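Local coordinates for protein putative aspartate aminotransferase (Thermus thermophilus, PDB 1IUG) that probably transfers amino groups between amino acids and 2-oxo acids, as a pyridoxal-phosphate enzyme of the class-V aminotransferase family, at residues Asp2-Pro14 and Leu323-Val337. Residues are numbered along the deposited sequence; the frame is centred on the assembly and turned at random.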
# COMPACT_ATOMS: atom_id res chain seq x y z
N ASP A 2 -15.54 18.62 9.03
CA ASP A 2 -16.67 17.71 9.16
C ASP A 2 -17.28 17.32 7.82
O ASP A 2 -17.62 16.16 7.61
CB ASP A 2 -17.76 18.31 10.04
CG ASP A 2 -17.43 18.23 11.52
OD1 ASP A 2 -17.64 19.23 12.23
OD2 ASP A 2 -16.96 17.16 11.96
N TRP A 3 -17.46 18.29 6.94
CA TRP A 3 -18.03 18.02 5.63
C TRP A 3 -16.95 17.84 4.57
O TRP A 3 -16.46 18.81 4.00
CB TRP A 3 -18.98 19.16 5.21
CG TRP A 3 -20.19 19.30 6.08
CD1 TRP A 3 -20.33 20.12 7.17
CD2 TRP A 3 -21.46 18.64 5.91
NE1 TRP A 3 -21.60 20.02 7.68
CE2 TRP A 3 -22.31 19.12 6.93
CE3 TRP A 3 -21.95 17.70 5.00
CZ2 TRP A 3 -23.64 18.69 7.06
CZ3 TRP A 3 -23.27 17.26 5.13
CH2 TRP A 3 -24.10 17.76 6.15
N LEU A 4 -16.55 16.59 4.35
CA LEU A 4 -15.54 16.29 3.35
C LEU A 4 -16.26 16.20 2.01
O LEU A 4 -17.08 15.30 1.79
CB LEU A 4 -14.84 14.98 3.68
CG LEU A 4 -13.76 14.56 2.69
CD1 LEU A 4 -12.73 15.67 2.55
CD2 LEU A 4 -13.10 13.28 3.15
N LEU A 5 -15.97 17.14 1.12
CA LEU A 5 -16.61 17.17 -0.19
C LEU A 5 -15.64 16.99 -1.35
O LEU A 5 -15.90 17.43 -2.47
CB LEU A 5 -17.39 18.49 -0.35
CG LEU A 5 -18.45 18.77 0.73
CD1 LEU A 5 -19.02 20.17 0.57
CD2 LEU A 5 -19.56 17.71 0.67
N THR A 6 -14.52 16.33 -1.08
CA THR A 6 -13.50 16.07 -2.09
C THR A 6 -13.73 14.72 -2.74
O THR A 6 -14.22 13.79 -2.11
CB THR A 6 -12.08 16.08 -1.47
OG1 THR A 6 -12.05 15.21 -0.34
CG2 THR A 6 -11.68 17.49 -1.05
N PRO A 7 -13.37 14.59 -4.03
CA PRO A 7 -13.54 13.34 -4.77
C PRO A 7 -12.46 12.31 -4.43
O PRO A 7 -11.87 11.69 -5.32
CB PRO A 7 -13.46 13.80 -6.22
CG PRO A 7 -12.46 14.90 -6.15
CD PRO A 7 -12.89 15.67 -4.92
N GLY A 8 -12.22 12.12 -3.14
CA GLY A 8 -11.21 11.18 -2.69
C GLY A 8 -10.04 11.84 -1.98
O GLY A 8 -9.39 12.72 -2.56
N PRO A 9 -9.79 11.50 -0.70
CA PRO A 9 -10.56 10.55 0.11
C PRO A 9 -11.98 11.05 0.35
O PRO A 9 -12.29 12.23 0.12
CB PRO A 9 -9.76 10.49 1.41
CG PRO A 9 -8.36 10.73 0.95
CD PRO A 9 -8.56 11.88 0.01
N VAL A 10 -12.84 10.17 0.83
CA VAL A 10 -14.23 10.53 1.09
C VAL A 10 -14.69 10.25 2.51
O VAL A 10 -13.97 9.67 3.33
CB VAL A 10 -15.20 9.77 0.15
CG1 VAL A 10 -14.89 10.08 -1.32
CG2 VAL A 10 -15.13 8.26 0.41
N ARG A 11 -15.92 10.69 2.77
CA ARG A 11 -16.62 10.51 4.04
C ARG A 11 -16.81 9.00 4.16
O ARG A 11 -17.38 8.36 3.27
CB ARG A 11 -17.97 11.21 3.89
CG ARG A 11 -18.45 12.03 5.06
CD ARG A 11 -18.66 11.23 6.31
NE ARG A 11 -20.09 11.20 6.61
CZ ARG A 11 -20.82 12.27 6.96
NH1 ARG A 11 -20.25 13.47 7.07
NH2 ARG A 11 -22.12 12.13 7.18
N LEU A 12 -16.32 8.43 5.25
CA LEU A 12 -16.39 6.99 5.47
C LEU A 12 -17.75 6.40 5.81
O LEU A 12 -18.54 6.98 6.54
CB LEU A 12 -15.37 6.56 6.52
CG LEU A 12 -13.89 6.82 6.22
CD1 LEU A 12 -13.04 6.21 7.34
CD2 LEU A 12 -13.50 6.22 4.87
N HIS A 13 -18.00 5.22 5.25
CA HIS A 13 -19.23 4.50 5.50
C HIS A 13 -19.14 3.96 6.94
O HIS A 13 -18.06 3.53 7.37
CB HIS A 13 -19.37 3.34 4.51
CG HIS A 13 -20.69 2.64 4.57
ND1 HIS A 13 -21.65 2.79 3.60
CD2 HIS A 13 -21.20 1.78 5.48
CE1 HIS A 13 -22.71 2.06 3.91
NE2 HIS A 13 -22.46 1.44 5.05
N PRO A 14 -20.24 4.02 7.70
CA PRO A 14 -20.29 3.54 9.09
C PRO A 14 -19.75 2.12 9.29
O PRO A 14 -19.08 1.84 10.28
CB PRO A 14 -21.78 3.64 9.42
CG PRO A 14 -22.18 4.87 8.67
CD PRO A 14 -21.52 4.66 7.33
N LEU A 323 -16.66 19.83 -6.33
CA LEU A 323 -17.52 19.37 -5.28
C LEU A 323 -17.90 17.93 -5.49
O LEU A 323 -18.14 17.50 -6.62
CB LEU A 323 -18.78 20.23 -5.20
CG LEU A 323 -18.59 21.70 -4.80
CD1 LEU A 323 -19.92 22.44 -4.87
CD2 LEU A 323 -17.98 21.83 -3.42
N SER A 324 -17.94 17.16 -4.41
CA SER A 324 -18.32 15.75 -4.53
C SER A 324 -19.04 15.15 -3.32
O SER A 324 -18.58 15.26 -2.18
CB SER A 324 -17.09 14.90 -4.85
OG SER A 324 -17.44 13.54 -5.02
N LEU A 325 -20.16 14.49 -3.60
CA LEU A 325 -20.96 13.83 -2.58
C LEU A 325 -20.79 12.32 -2.72
O LEU A 325 -21.65 11.54 -2.32
CB LEU A 325 -22.43 14.20 -2.73
CG LEU A 325 -22.81 15.58 -2.19
CD1 LEU A 325 -24.20 16.00 -2.66
CD2 LEU A 325 -22.73 15.55 -0.67
N MET A 326 -19.65 11.92 -3.28
CA MET A 326 -19.32 10.51 -3.51
C MET A 326 -19.19 9.73 -2.20
O MET A 326 -19.33 8.50 -2.19
CB MET A 326 -18.03 10.43 -4.35
CG MET A 326 -17.52 9.03 -4.66
SD MET A 326 -16.36 9.00 -6.06
CE MET A 326 -15.16 10.23 -5.54
N GLY A 327 -18.97 10.44 -1.10
CA GLY A 327 -18.84 9.81 0.20
C GLY A 327 -20.14 9.27 0.77
O GLY A 327 -21.18 9.35 0.13
N ALA A 328 -20.09 8.74 1.99
CA ALA A 328 -21.27 8.17 2.63
C ALA A 328 -22.25 9.23 3.14
O ALA A 328 -22.29 9.54 4.33
CB ALA A 328 -20.86 7.23 3.76
N TYR A 329 -23.04 9.78 2.21
CA TYR A 329 -24.04 10.80 2.51
C TYR A 329 -25.38 10.32 2.03
O TYR A 329 -25.47 9.67 0.98
CB TYR A 329 -23.73 12.10 1.77
CG TYR A 329 -22.49 12.82 2.24
CD1 TYR A 329 -21.35 12.86 1.44
CD2 TYR A 329 -22.47 13.47 3.47
CE1 TYR A 329 -20.21 13.55 1.86
CE2 TYR A 329 -21.35 14.16 3.89
CZ TYR A 329 -20.22 14.20 3.09
OH TYR A 329 -19.12 14.89 3.53
N ASP A 330 -26.44 10.64 2.77
CA ASP A 330 -27.77 10.23 2.35
C ASP A 330 -28.47 11.37 1.61
O ASP A 330 -27.88 12.41 1.34
CB ASP A 330 -28.60 9.68 3.52
CG ASP A 330 -29.06 10.75 4.52
OD1 ASP A 330 -29.78 10.38 5.46
OD2 ASP A 330 -28.72 11.95 4.38
N ARG A 331 -29.73 11.12 1.28
CA ARG A 331 -30.62 12.05 0.58
C ARG A 331 -30.64 13.44 1.25
O ARG A 331 -30.43 14.46 0.59
CB ARG A 331 -32.02 11.42 0.61
CG ARG A 331 -32.98 11.70 -0.54
CD ARG A 331 -33.32 13.16 -0.72
NE ARG A 331 -34.59 13.37 -1.41
CZ ARG A 331 -34.88 12.94 -2.64
NH1 ARG A 331 -33.99 12.25 -3.35
NH2 ARG A 331 -36.04 13.26 -3.19
N TYR A 332 -30.81 13.45 2.56
CA TYR A 332 -30.92 14.70 3.31
C TYR A 332 -29.64 15.45 3.65
O TYR A 332 -29.66 16.67 3.81
CB TYR A 332 -31.81 14.47 4.52
CG TYR A 332 -33.09 13.81 4.06
CD1 TYR A 332 -33.30 12.44 4.23
CD2 TYR A 332 -34.04 14.54 3.32
CE1 TYR A 332 -34.41 11.81 3.68
CE2 TYR A 332 -35.14 13.91 2.76
CZ TYR A 332 -35.32 12.55 2.94
OH TYR A 332 -36.40 11.92 2.37
N GLU A 333 -28.53 14.73 3.73
CA GLU A 333 -27.25 15.38 3.99
C GLU A 333 -26.86 16.12 2.72
O GLU A 333 -26.28 17.20 2.77
CB GLU A 333 -26.20 14.35 4.40
CG GLU A 333 -26.42 13.82 5.81
CD GLU A 333 -25.55 12.63 6.14
OE1 GLU A 333 -25.01 12.60 7.26
OE2 GLU A 333 -25.42 11.71 5.31
N ALA A 334 -27.23 15.54 1.58
CA ALA A 334 -26.95 16.13 0.27
C ALA A 334 -27.74 17.43 0.14
O ALA A 334 -27.20 18.45 -0.31
CB ALA A 334 -27.32 15.17 -0.84
N LEU A 335 -29.01 17.41 0.55
CA LEU A 335 -29.86 18.60 0.49
C LEU A 335 -29.24 19.70 1.37
O LEU A 335 -29.32 20.88 1.05
CB LEU A 335 -31.28 18.30 0.97
CG LEU A 335 -32.23 17.52 0.05
CD1 LEU A 335 -33.59 17.34 0.73
CD2 LEU A 335 -32.41 18.27 -1.26
N GLY A 336 -28.61 19.28 2.46
CA GLY A 336 -27.96 20.22 3.35
C GLY A 336 -26.76 20.86 2.68
O GLY A 336 -26.52 22.06 2.84
N VAL A 337 -26.00 20.06 1.92
CA VAL A 337 -24.83 20.54 1.20
C VAL A 337 -25.27 21.53 0.13
O VAL A 337 -24.60 22.54 -0.12
CB VAL A 337 -24.05 19.37 0.51
CG1 VAL A 337 -22.87 19.90 -0.27
CG2 VAL A 337 -23.56 18.38 1.55
O HOH W 1 -17.11 13.07 -1.54
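The capping box of helix 331-348 meets the loop after the N-terminal strand through R11 and E333. R11 NH2 makes a salt bridge to E333 OE1 at 2.9 Å, at the edge of the guanidinium. The other carboxylate oxygen, OE2, accepts from D330 N at the helix start with its anti lone pair, while D330 OD2 accepts from E333 N. One glutamate thus serves both the box and the arginine.

Y329 covers one face of the R11 guanidinium, with Y329 CE2 3.4 Å from R11 NH1, offset toward the rim, and the two planes 50° apart. Its hydroxyl donates to L4 O at 2.7 Å, from above the carbonyl plane. With chi1 at -68° the Y329 CG stands anti to the carbonyl carbon, which turns the ring toward R11 and L4. Y329 CE2 lies 3.8 Å from W3 CE3; the two rings are near parallel (11°) but slid apart, so they barely overlap. A phenylalanine here would probably leave L4 O without this donor and the ring less firmly held against R11. V337 CG2 also packs on W3, and V337 CG1 meets L5 CD1 tip to tip.

Strand 3-4 is outermost, within this chain, in the five-stranded mixed sheet and runs parallel to strand 307-311. The chain that follows it lies against the loop leaving strand 320-323. A328 N donates to R11 O at 3.0 Å, nearly straight. G327 CA sits 3.6 Å from V10 CB. A water donates to T6 O and S324 O and accepts from G327 N. P7 packs on M326 CE close to R322, predicted to bind substrate.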